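Side-chain contacts in putative uncharacterized protein (Streptococcus suis, PDB 4XZ7), which probably acts as a protein-crosslinking transglutaminase and serves as an antiphagocytic virulence factor, this chain being the part that holds its transglutaminase-like domain: residues B[250-253]-B[254-257]; B[151-154]-B[155-158]; B[20-23]-B[24-28]; B[310-313]-B[314-317]; B[176-179]-B[180-184]. All blocks are in the same frame, centred on the assembly; numbering follows the deposited sequence.

Contact 1: B[250-253]-B[254-257]; sequences GSDL and FAVT
A type I beta turn from Asp252 to Ala255 links helix 245-251 to helix 255-259 within the transglutaminase-like domain, and Leu253 and Phe254 pack against each other at its two corners. Ala255 N closes the turn on Asp252 O at 3.0 Å, a nearly straight bond whose donor lies above the carbonyl plane. The same aspartate also grips the turn with its side chain: chi1 of 71° sets CG between backbone N and carbonyl carbon, which brings OD1 to 2.9 Å from Phe254 N. This is a capping bond, made by a residue just before the turn that leads into helix 255-259, and the N-H meets OD1 from above the carboxylate plane. Carboxylate and phenyl ring stand almost perpendicular, 85° apart. The other oxygen, OD2, turns to the dimer interface, accepting from Tyr173 and Asn167 of the second subunit and from Asn183 of its own chain. Leu253 runs beside Phe254 in the same direction and lays its branch over one ring face, CG 3.8 Å from the centroid of the Phe254 ring and almost on the normal, a CH-pi contact. Its CD2 touches Phe254 CE2 at 3.5 Å. Arg190 adds a cation-pi interaction with this ring, and Phe191 and Asn194 of helix 188-205 join the buried packing. Two residues beyond Ala255, Thr257 OG1 is hydrogen-bonded to Asn194 OD1, and Asn194 ND2 donates to Leu253 O. Ala255 points its methyl back across the turn, with CB 3.4 Å from Gly250 O.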
loop_
_atom_site.group_PDB
_atom_site.type_symbol
_atom_site.label_atom_id
_atom_site.label_comp_id
_atom_site.label_asym_id
_atom_site.label_seq_id
_atom_site.Cartn_x
_atom_site.Cartn_y
_atom_site.Cartn_z
ATOM N N GLY B 250 -4.065 -9.645 10.467
ATOM C CA GLY B 250 -4.413 -10.668 11.441
ATOM C C GLY B 250 -4.131 -10.265 12.877
ATOM O O GLY B 250 -4.509 -10.993 13.819
ATOM N N SER B 251 -3.451 -9.123 13.048
ATOM C CA SER B 251 -2.994 -8.693 14.373
ATOM C C SER B 251 -3.721 -7.483 14.964
ATOM O O SER B 251 -3.656 -7.257 16.179
ATOM C CB SER B 251 -1.499 -8.372 14.326
ATOM O OG SER B 251 -0.740 -9.513 13.953
ATOM N N ASP B 252 -4.389 -6.688 14.119
ATOM C CA ASP B 252 -4.990 -5.458 14.620
ATOM C C ASP B 252 -6.387 -5.681 15.191
ATOM O O ASP B 252 -6.918 -6.793 15.174
ATOM C CB ASP B 252 -5.016 -4.347 13.546
ATOM C CG ASP B 252 -6.009 -4.592 12.407
ATOM O OD1 ASP B 252 -6.960 -5.382 12.540
ATOM O OD2 ASP B 252 -5.841 -3.940 11.353
ATOM N N LEU B 253 -6.986 -4.596 15.653
ATOM C CA LEU B 253 -8.198 -4.672 16.452
ATOM C C LEU B 253 -9.405 -5.181 15.675
ATOM O O LEU B 253 -10.437 -5.471 16.272
ATOM C CB LEU B 253 -8.525 -3.312 17.063
ATOM C CG LEU B 253 -8.973 -2.128 16.200
ATOM C CD1 LEU B 253 -9.510 -1.012 17.125
ATOM C CD2 LEU B 253 -7.846 -1.582 15.338
ATOM N N PHE B 254 -9.269 -5.302 14.356
ATOM C CA PHE B 254 -10.390 -5.726 13.516
ATOM C C PHE B 254 -10.308 -7.189 13.100
ATOM O O PHE B 254 -11.220 -7.718 12.462
ATOM C CB PHE B 254 -10.459 -4.860 12.270
ATOM C CG PHE B 254 -10.592 -3.395 12.566
ATOM C CD1 PHE B 254 -11.685 -2.911 13.284
ATOM C CD2 PHE B 254 -9.641 -2.503 12.128
ATOM C CE1 PHE B 254 -11.810 -1.566 13.551
ATOM C CE2 PHE B 254 -9.769 -1.150 12.393
ATOM C CZ PHE B 254 -10.853 -0.686 13.104
ATOM N N ALA B 255 -9.208 -7.835 13.457
ATOM C CA ALA B 255 -8.908 -9.154 12.938
ATOM C C ALA B 255 -9.929 -10.226 13.373
ATOM O O ALA B 255 -10.455 -10.951 12.531
ATOM C CB ALA B 255 -7.513 -9.561 13.347
ATOM N N VAL B 256 -10.207 -10.372 14.660
ATOM C CA VAL B 256 -11.140 -11.452 14.987
ATOM C C VAL B 256 -12.585 -10.975 14.866
ATOM O O VAL B 256 -13.484 -11.771 14.608
ATOM C CB VAL B 256 -10.864 -12.098 16.389
ATOM C CG1 VAL B 256 -9.637 -11.517 17.055
ATOM C CG2 VAL B 256 -12.110 -12.128 17.297
ATOM N N THR B 257 -12.798 -9.669 14.969
ATOM C CA THR B 257 -14.151 -9.131 14.989
ATOM C C THR B 257 -14.758 -8.972 13.594
ATOM O O THR B 257 -15.842 -9.472 13.337
ATOM C CB THR B 257 -14.189 -7.779 15.708
ATOM O OG1 THR B 257 -13.056 -6.987 15.318
ATOM C CG2 THR B 257 -14.174 -7.990 17.215
#

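Contact 2: B[151-154]-B[155-158]; sequences KNIN and GMTI
Asn152 and Thr157 lie side by side across the end of a beta hairpin, where Thr157 OG1 donates to Asn152 OD1 at 2.8 Å. They form an antiparallel non-hydrogen-bonded pair, so this side-chain bond ties the strands where the backbone does not. Next to it, Lys151 and Ile158 make the hydrogen-bonded pair, with Lys151 N to Ile158 O and Ile158 N to Lys151 O both 2.9 Å. Toward the loop, Ile153 N donates to Met156 O over 2.8 Å, nearly along the C=O axis. Ile153 CG1 and Met156 CG both sit between backbone N and carbonyl carbon (chi1 62° and 73°), which lets Ile153 CG1 meet Met156 CG at 3.5 Å. Beyond, Ile153 CD1 touches Ile158 CD1 at 3.8 Å, extending the apolar patch. Gly155 takes the loop round with a positive phi of 82°. Further out, Asn154 OD1 accepts from Lys71 NZ and Asn75 N, and Lys151 NZ reaches Phe43 O. The hairpin, built from strands 149-152 and 157-167, thus lies with Ile153, Met156 and Ile158 against Ile68 of strand 63-68, and with both isoleucines on Leu83 of strand 79-86, joining two sheets.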
loop_
_atom_site.group_PDB
_atom_site.type_symbol
_atom_site.label_atom_id
_atom_site.label_comp_id
_atom_site.label_asym_id
_atom_site.label_seq_id
_atom_site.Cartn_x
_atom_site.Cartn_y
_atom_site.Cartn_z
ATOM N N LYS B 151 -19.619 -0.285 -27.696
ATOM C CA LYS B 151 -21.013 -0.578 -27.422
ATOM C C LYS B 151 -21.808 -0.206 -28.650
ATOM O O LYS B 151 -21.693 0.932 -29.146
ATOM C CB LYS B 151 -21.552 0.209 -26.228
ATOM C CG LYS B 151 -20.769 0.061 -24.938
ATOM C CD LYS B 151 -21.216 -1.138 -24.194
ATOM C CE LYS B 151 -20.573 -1.185 -22.813
ATOM N NZ LYS B 151 -20.465 -2.629 -22.396
ATOM N N ASN B 152 -22.617 -1.150 -29.126
ATOM C CA ASN B 152 -23.639 -0.856 -30.129
ATOM C C ASN B 152 -24.852 -0.256 -29.443
ATOM O O ASN B 152 -25.395 -0.862 -28.526
ATOM C CB ASN B 152 -24.012 -2.130 -30.909
ATOM C CG ASN B 152 -22.869 -2.609 -31.805
ATOM O OD1 ASN B 152 -22.465 -1.903 -32.736
ATOM N ND2 ASN B 152 -22.337 -3.796 -31.521
ATOM N N ILE B 153 -25.261 0.943 -29.850
ATOM C CA ILE B 153 -26.478 1.514 -29.299
ATOM C C ILE B 153 -27.527 1.797 -30.387
ATOM O O ILE B 153 -27.542 1.132 -31.424
ATOM C CB ILE B 153 -26.167 2.762 -28.478
ATOM C CG1 ILE B 153 -25.549 3.859 -29.337
ATOM C CG2 ILE B 153 -25.225 2.392 -27.315
ATOM C CD1 ILE B 153 -25.272 5.150 -28.549
ATOM N N ASN B 154 -28.450 2.717 -30.137
ATOM C CA ASN B 154 -29.514 2.951 -31.106
ATOM C C ASN B 154 -28.988 3.721 -32.313
ATOM O O ASN B 154 -28.843 4.941 -32.261
ATOM C CB ASN B 154 -30.693 3.714 -30.488
ATOM C CG ASN B 154 -31.380 2.947 -29.350
ATOM O OD1 ASN B 154 -31.946 3.552 -28.442
ATOM N ND2 ASN B 154 -31.346 1.627 -29.411
ATOM N N GLY B 155 -28.697 3.007 -33.393
ATOM C CA GLY B 155 -28.322 3.638 -34.644
ATOM C C GLY B 155 -26.870 4.058 -34.757
ATOM O O GLY B 155 -26.489 4.654 -35.758
ATOM N N MET B 156 -26.051 3.735 -33.758
ATOM C CA MET B 156 -24.630 4.033 -33.837
ATOM C C MET B 156 -23.802 3.141 -32.903
ATOM O O MET B 156 -24.350 2.406 -32.093
ATOM C CB MET B 156 -24.387 5.512 -33.516
ATOM C CG MET B 156 -24.550 5.854 -32.057
ATOM S SD MET B 156 -24.828 7.625 -31.809
ATOM C CE MET B 156 -26.491 7.788 -32.429
ATOM N N THR B 157 -22.478 3.221 -33.042
ATOM C CA THR B 157 -21.534 2.434 -32.254
ATOM C C THR B 157 -20.509 3.355 -31.610
ATOM O O THR B 157 -19.967 4.238 -32.274
ATOM C CB THR B 157 -20.812 1.398 -33.128
ATOM O OG1 THR B 157 -21.785 0.569 -33.777
ATOM C CG2 THR B 157 -19.880 0.541 -32.306
ATOM N N ILE B 158 -20.258 3.158 -30.321
ATOM C CA ILE B 158 -19.276 3.958 -29.595
ATOM C C ILE B 158 -18.071 3.098 -29.288
ATOM O O ILE B 158 -18.215 2.040 -28.688
ATOM C CB ILE B 158 -19.846 4.521 -28.277
ATOM C CG1 ILE B 158 -21.042 5.435 -28.557
ATOM C CG2 ILE B 158 -18.783 5.308 -27.543
ATOM C CD1 ILE B 158 -21.751 5.929 -27.298
#

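Contact 3: B[20-23]-B[24-28]; sequences EAFS and KKLKD
Phe22 sets CG opposite its backbone N (chi1 -171°) and Leu26 leans the same way at -150°; with the two residues already one turn apart along helix 19-29, these torsions set the ring and the leucine branches together. Both leucine methyls then reach the ring at one atom, CD1 and CD2 each lying 3.9 Å from Phe22 CE2, with the side chains crossing at a slant. This is the apolar i to i+4 ridge of an amphipathic alpha helix. The ring of Phe22 also stacks with Phe65 of strand 63-68, while Leu26 packs on Arg53 and Leu56 of helix 53-59, and Val72 touches both residues. The helical frame is regular: Leu26 N donates to Phe22 O at 2.8 Å, and Lys24, Lys25 and Lys27 donate in turn to Glu20, Ala21 and Ser23. On the solvent flank Glu20 and Lys24 run side by side. The lysine bends at its last torsion (chi4 69°), yet NZ stays 4.5 Å from Glu20 OE1, so the opposite charges are near each other without forming a salt bridge. The aliphatic part of Lys24 covers the backbone, its CG 3.3 Å from Glu20 O and its CB 3.2 Å from Ala21 O. Lys25, bent at chi2, leads off to a long, weak ion pair with Glu15. Lys27 extends back over the preceding turn, with CG 3.4 Å from Ser23 O and CE 4.0 Å from Ser23 OG.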
loop_
_atom_site.group_PDB
_atom_site.type_symbol
_atom_site.label_atom_id
_atom_site.label_comp_id
_atom_site.label_asym_id
_atom_site.label_seq_id
_atom_site.Cartn_x
_atom_site.Cartn_y
_atom_site.Cartn_z
ATOM N N GLU B 20 -26.957 16.573 -11.935
ATOM C CA GLU B 20 -27.989 17.594 -11.741
ATOM C C GLU B 20 -28.763 17.883 -13.039
ATOM O O GLU B 20 -30.011 17.736 -13.120
ATOM C CB GLU B 20 -27.330 18.869 -11.193
ATOM C CG GLU B 20 -28.253 20.024 -10.867
ATOM C CD GLU B 20 -27.493 21.231 -10.311
ATOM O OE1 GLU B 20 -28.089 22.328 -10.223
ATOM O OE2 GLU B 20 -26.298 21.081 -9.964
ATOM N N ALA B 21 -28.008 18.274 -14.063
ATOM C CA ALA B 21 -28.561 18.548 -15.387
ATOM C C ALA B 21 -29.237 17.306 -15.991
ATOM O O ALA B 21 -30.391 17.362 -16.491
ATOM C CB ALA B 21 -27.458 19.060 -16.312
ATOM N N PHE B 22 -28.527 16.185 -15.931
ATOM C CA PHE B 22 -29.056 14.945 -16.494
ATOM C C PHE B 22 -30.382 14.579 -15.842
ATOM O O PHE B 22 -31.346 14.258 -16.532
ATOM C CB PHE B 22 -28.075 13.784 -16.329
ATOM C CG PHE B 22 -28.483 12.553 -17.083
ATOM C CD1 PHE B 22 -28.265 12.463 -18.455
ATOM C CD2 PHE B 22 -29.096 11.487 -16.433
ATOM C CE1 PHE B 22 -28.634 11.321 -19.164
ATOM C CE2 PHE B 22 -29.472 10.337 -17.142
ATOM C CZ PHE B 22 -29.239 10.264 -18.509
ATOM N N SER B 23 -30.413 14.643 -14.514
ATOM C CA SER B 23 -31.615 14.380 -13.729
ATOM C C SER B 23 -32.772 15.236 -14.213
ATOM O O SER B 23 -33.888 14.722 -14.380
ATOM C CB SER B 23 -31.367 14.638 -12.241
ATOM O OG SER B 23 -32.374 14.043 -11.439
ATOM N N LYS B 24 -32.514 16.526 -14.455
ATOM C CA LYS B 24 -33.557 17.375 -15.050
ATOM C C LYS B 24 -34.118 16.771 -16.341
ATOM O O LYS B 24 -35.353 16.626 -16.520
ATOM C CB LYS B 24 -33.034 18.785 -15.352
ATOM C CG LYS B 24 -32.602 19.587 -14.134
ATOM C CD LYS B 24 -32.766 21.085 -14.383
ATOM C CE LYS B 24 -31.814 21.907 -13.529
ATOM N NZ LYS B 24 -30.405 21.716 -13.976
ATOM N N LYS B 25 -33.214 16.422 -17.251
ATOM C CA LYS B 25 -33.658 15.860 -18.529
ATOM C C LYS B 25 -34.405 14.524 -18.338
ATOM O O LYS B 25 -35.339 14.188 -19.078
ATOM C CB LYS B 25 -32.468 15.676 -19.469
ATOM C CG LYS B 25 -31.777 16.976 -19.876
ATOM C CD LYS B 25 -31.655 17.057 -21.382
ATOM C CE LYS B 25 -30.847 18.265 -21.814
ATOM N NZ LYS B 25 -30.506 18.194 -23.263
ATOM N N LEU B 26 -33.993 13.773 -17.326
ATOM C CA LEU B 26 -34.552 12.466 -17.060
ATOM C C LEU B 26 -35.993 12.645 -16.645
ATOM O O LEU B 26 -36.882 11.927 -17.102
ATOM C CB LEU B 26 -33.748 11.760 -15.969
ATOM C CG LEU B 26 -33.679 10.242 -16.015
ATOM C CD1 LEU B 26 -33.311 9.767 -17.399
ATOM C CD2 LEU B 26 -32.668 9.758 -15.002
ATOM N N LYS B 27 -36.218 13.636 -15.791
ATOM C CA LYS B 27 -37.560 13.929 -15.311
ATOM C C LYS B 27 -38.429 14.456 -16.437
ATOM O O LYS B 27 -39.651 14.298 -16.411
ATOM C CB LYS B 27 -37.525 14.936 -14.162
ATOM C CG LYS B 27 -36.883 14.411 -12.877
ATOM C CD LYS B 27 -36.876 15.489 -11.790
ATOM C CE LYS B 27 -36.150 15.013 -10.551
ATOM N NZ LYS B 27 -35.921 16.145 -9.618
ATOM N N ASP B 28 -37.824 15.081 -17.437
ATOM C CA ASP B 28 -38.654 15.502 -18.560
ATOM C C ASP B 28 -39.022 14.355 -19.496
ATOM O O ASP B 28 -40.177 14.240 -19.908
ATOM C CB ASP B 28 -37.979 16.616 -19.348
ATOM C CG ASP B 28 -38.295 17.975 -18.785
ATOM O OD1 ASP B 28 -37.720 18.322 -17.734
ATOM O OD2 ASP B 28 -39.134 18.685 -19.383
#

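Contact 4: B[310-313]-B[314-317]; sequences DGTG and FITG
The backbone from Thr312 to Ile315 turns irregularly, without helix or strand, and folds the Phe314 ring back over the main chain of Thr312. The ring is placed by a chi1 of 46°, and one face receives Thr312 CA, 4.1 Å from the centroid of the Phe314 ring, as a CH-pi contact. The threonine side chain continues past the rim, its CB 4.0 Å from Phe314 CZ. Ile315 lies alongside Thr312, with CD1 3.5 Å from Thr312 O and 3.8 Å from Thr312 OG1. One water bridges the outer bend, donating to Gly313 O at 3.0 Å and to Thr316 O at 2.7 Å. An Asx turn starts the loop: Thr312 N donates to Asp310 OD2 at 3.1 Å, from above the carboxylate plane. The same OD2 bonds to His295 NE2, and OD1 to Tyr339 OH, so the turn helps fix the carboxylate. With Cys264 close by, this fits the Cys-His-Asp catalytic triad of the transglutaminase-like family. The loop leaves strand 305-309 at the sheet edge; Thr312 packs on Cys264 and Phe267 of helix 264-277, and both Thr312 and Ile315 touch His295 of strand 294-302 and Tyr230 of strand 229-230.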
loop_
_atom_site.group_PDB
_atom_site.type_symbol
_atom_site.label_atom_id
_atom_site.label_comp_id
_atom_site.label_asym_id
_atom_site.label_seq_id
_atom_site.Cartn_x
_atom_site.Cartn_y
_atom_site.Cartn_z
ATOM N N ASP B 310 -3.281 -17.650 27.147
ATOM C CA ASP B 310 -2.965 -17.887 25.734
ATOM C C ASP B 310 -4.229 -18.316 24.989
ATOM O O ASP B 310 -4.703 -19.441 25.172
ATOM C CB ASP B 310 -1.895 -18.973 25.589
ATOM C CG ASP B 310 -1.251 -18.993 24.207
ATOM O OD1 ASP B 310 -0.138 -19.543 24.107
ATOM O OD2 ASP B 310 -1.831 -18.461 23.227
ATOM N N GLY B 311 -4.776 -17.429 24.169
ATOM C CA GLY B 311 -6.027 -17.694 23.487
ATOM C C GLY B 311 -5.827 -18.507 22.225
ATOM O O GLY B 311 -6.786 -18.829 21.517
ATOM N N THR B 312 -4.573 -18.833 21.932
ATOM C CA THR B 312 -4.264 -19.628 20.755
ATOM C C THR B 312 -3.389 -20.828 21.140
ATOM O O THR B 312 -2.298 -21.027 20.596
ATOM C CB THR B 312 -3.572 -18.765 19.671
ATOM O OG1 THR B 312 -2.430 -18.114 20.235
ATOM C CG2 THR B 312 -4.521 -17.678 19.159
ATOM N N GLY B 313 -3.888 -21.640 22.065
ATOM C CA GLY B 313 -3.121 -22.736 22.617
ATOM C C GLY B 313 -3.101 -24.011 21.788
ATOM O O GLY B 313 -2.753 -25.068 22.310
ATOM N N PHE B 314 -3.429 -23.897 20.504
ATOM C CA PHE B 314 -3.568 -25.043 19.593
ATOM C C PHE B 314 -2.502 -25.080 18.498
ATOM O O PHE B 314 -2.511 -25.959 17.637
ATOM C CB PHE B 314 -4.951 -25.005 18.932
ATOM C CG PHE B 314 -5.326 -23.643 18.426
ATOM C CD1 PHE B 314 -4.690 -23.099 17.327
ATOM C CD2 PHE B 314 -6.293 -22.895 19.070
ATOM C CE1 PHE B 314 -5.007 -21.843 16.886
ATOM C CE2 PHE B 314 -6.632 -21.633 18.618
ATOM C CZ PHE B 314 -5.989 -21.105 17.539
ATOM N N ILE B 315 -1.600 -24.112 18.514
ATOM C CA ILE B 315 -0.601 -23.982 17.454
ATOM C C ILE B 315 0.468 -25.075 17.461
ATOM O O ILE B 315 0.812 -25.629 16.420
ATOM C CB ILE B 315 0.105 -22.632 17.556
ATOM C CG1 ILE B 315 -0.914 -21.519 17.361
ATOM C CG2 ILE B 315 1.246 -22.537 16.542
ATOM C CD1 ILE B 315 -0.427 -20.173 17.787
ATOM N N THR B 316 0.978 -25.391 18.640
ATOM C CA THR B 316 2.170 -26.220 18.735
ATOM C C THR B 316 1.870 -27.710 18.886
ATOM O O THR B 316 1.306 -28.130 19.885
ATOM C CB THR B 316 3.045 -25.773 19.917
ATOM O OG1 THR B 316 3.397 -24.388 19.762
ATOM C CG2 THR B 316 4.297 -26.611 19.965
ATOM N N GLY B 317 2.261 -28.501 17.891
ATOM C CA GLY B 317 2.112 -29.948 17.954
ATOM C C GLY B 317 2.952 -30.629 19.031
ATOM O O GLY B 317 2.629 -31.731 19.479
HETATM O O HOH W 1 -0.329 -26.441 21.256
#

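Contact 5: B[176-179]-B[180-184]; sequences YTHN and SVKNI
Backbone bonds from Ser180, Val181 and Lys182 back to Tyr176, Thr177 and His178 run through the last turns of helix 170-181. Ser180 N still donates to Tyr176 O at 2.9 Å in the alpha manner. Beyond it the pattern loses regularity: Val181 N bonds to His178 O, three residues back, at 3.1 Å and only weakly to Thr177 O; the i to i+4 bond of Lys182 N to His178 O is weak too. A type I beta turn from Val181 to Ile184 follows, with a water donating to Asn179 O at 2.8 Å and accepting from Asn183 N.

Among side-chain hydrogen bonds, Ser180 bends its hydroxyl back on the helix. A chi1 of 82° turns OG back to the preceding turn, 2.8 Å from Thr177 O, to which it donates. Ser180 OG also bonds to Thr177 OG1 of the second subunit, and the reciprocal pair repeats this link, so this part of the helix lies in the dimer interface.

The polar reach over the surface belongs to Lys182, whose chain runs extended beside Asn179. From there NZ donates to Asn179 OD1 at 2.9 Å, tilted 28° from the amide's carbonyl plane.

The remaining contacts are van der Waals packing. Val181 CG2 rests 3.4 Å from Thr177 O, and Asn179 and Lys182 pack on Ile245 and Leu249 of helix 245-251, respectively. The His178 ring meets the aliphatic lysine chain at a slant, with NE2 3.8 Å from Lys182 CD.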
loop_
_atom_site.group_PDB
_atom_site.type_symbol
_atom_site.label_atom_id
_atom_site.label_comp_id
_atom_site.label_asym_id
_atom_site.label_seq_id
_atom_site.Cartn_x
_atom_site.Cartn_y
_atom_site.Cartn_z
ATOM N N TYR B 176 -3.425 -3.180 -3.031
ATOM C CA TYR B 176 -2.636 -2.946 -1.835
ATOM C C TYR B 176 -2.924 -1.578 -1.241
ATOM O O TYR B 176 -2.971 -1.460 -0.033
ATOM C CB TYR B 176 -1.147 -3.096 -2.112
ATOM C CG TYR B 176 -0.719 -4.525 -1.988
ATOM C CD1 TYR B 176 -0.347 -5.053 -0.762
ATOM C CD2 TYR B 176 -0.728 -5.366 -3.097
ATOM C CE1 TYR B 176 0.024 -6.369 -0.645
ATOM C CE2 TYR B 176 -0.347 -6.686 -2.987
ATOM C CZ TYR B 176 0.025 -7.177 -1.758
ATOM O OH TYR B 176 0.404 -8.494 -1.645
ATOM N N THR B 177 -3.130 -0.556 -2.071
ATOM C CA THR B 177 -3.492 0.759 -1.526
ATOM C C THR B 177 -4.744 0.621 -0.643
ATOM O O THR B 177 -4.764 1.028 0.551
ATOM C CB THR B 177 -3.758 1.801 -2.635
ATOM O OG1 THR B 177 -2.640 1.861 -3.529
ATOM C CG2 THR B 177 -3.946 3.184 -2.025
ATOM N N HIS B 178 -5.778 0.015 -1.226
ATOM C CA HIS B 178 -7.021 -0.192 -0.486
ATOM C C HIS B 178 -6.833 -0.964 0.823
ATOM O O HIS B 178 -7.286 -0.509 1.886
ATOM C CB HIS B 178 -8.061 -0.931 -1.314
ATOM C CG HIS B 178 -9.269 -1.307 -0.513
ATOM N ND1 HIS B 178 -10.104 -0.365 0.044
ATOM C CD2 HIS B 178 -9.751 -2.513 -0.126
ATOM C CE1 HIS B 178 -11.061 -0.973 0.722
ATOM N NE2 HIS B 178 -10.871 -2.278 0.632
ATOM N N ASN B 179 -6.174 -2.118 0.758
ATOM C CA ASN B 179 -6.026 -2.923 1.977
ATOM C C ASN B 179 -5.155 -2.210 3.011
ATOM O O ASN B 179 -5.334 -2.382 4.217
ATOM C CB ASN B 179 -5.453 -4.308 1.663
ATOM C CG ASN B 179 -6.487 -5.250 1.032
ATOM O OD1 ASN B 179 -7.646 -5.309 1.459
ATOM N ND2 ASN B 179 -6.061 -5.994 0.008
ATOM N N SER B 180 -4.220 -1.386 2.546
ATOM C CA SER B 180 -3.360 -0.667 3.475
ATOM C C SER B 180 -4.083 0.485 4.175
ATOM O O SER B 180 -3.656 0.901 5.260
ATOM C CB SER B 180 -2.128 -0.135 2.751
ATOM O OG SER B 180 -2.437 1.082 2.101
ATOM N N VAL B 181 -5.161 1.019 3.583
ATOM C CA VAL B 181 -5.840 2.149 4.250
ATOM C C VAL B 181 -7.175 1.808 4.928
ATOM O O VAL B 181 -7.670 2.594 5.721
ATOM C CB VAL B 181 -6.112 3.364 3.282
ATOM C CG1 VAL B 181 -4.819 3.919 2.729
ATOM C CG2 VAL B 181 -7.084 3.000 2.157
ATOM N N LYS B 182 -7.751 0.647 4.652
ATOM C CA LYS B 182 -9.117 0.379 5.119
ATOM C C LYS B 182 -9.218 0.224 6.647
ATOM O O LYS B 182 -10.288 0.419 7.228
ATOM C CB LYS B 182 -9.668 -0.866 4.420
ATOM C CG LYS B 182 -8.943 -2.167 4.775
ATOM C CD LYS B 182 -9.464 -3.354 3.952
ATOM C CE LYS B 182 -8.983 -4.694 4.536
ATOM N NZ LYS B 182 -9.380 -5.864 3.719
ATOM N N ASN B 183 -8.101 -0.081 7.298
ATOM C CA ASN B 183 -8.092 -0.244 8.757
ATOM C C ASN B 183 -7.348 0.847 9.528
ATOM O O ASN B 183 -7.156 0.742 10.746
ATOM C CB ASN B 183 -7.493 -1.603 9.115
ATOM C CG ASN B 183 -8.423 -2.757 8.777
ATOM O OD1 ASN B 183 -9.525 -2.551 8.256
ATOM N ND2 ASN B 183 -7.980 -3.979 9.068
ATOM N N ILE B 184 -6.910 1.892 8.831
ATOM C CA ILE B 184 -6.290 3.008 9.532
ATOM C C ILE B 184 -7.103 4.276 9.328
ATOM O O ILE B 184 -8.142 4.246 8.662
ATOM C CB ILE B 184 -4.838 3.245 9.090
ATOM C CG1 ILE B 184 -4.738 3.469 7.577
ATOM C CG2 ILE B 184 -3.967 2.094 9.544
ATOM C CD1 ILE B 184 -3.311 3.821 7.095
HETATM O O HOH W 2 -5.476 -1.020 6.656
#

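Contact 1 is the buried one; contacts 2, 4 and 5 lie at the surface and contact 3 is partly buried. Contacts 1 and 5 touch through Asp252 and Asn183; helix 245-251 carries part of contact 1 and packs against contact 5, and both reach the second subunit, partly through hydrogen bonds of polar side chains. Contacts 2 and 3 sit on the same side of the chain's centre, about 22 Å apart between centres, and both lean on strand 63-68 with apolar side chains, one from a hairpin, the other from a helix. Contact 4 lies across the centre from them, about 62 Å from contact 2 between centres, and combines ring packing with an Asx turn at the probable active site.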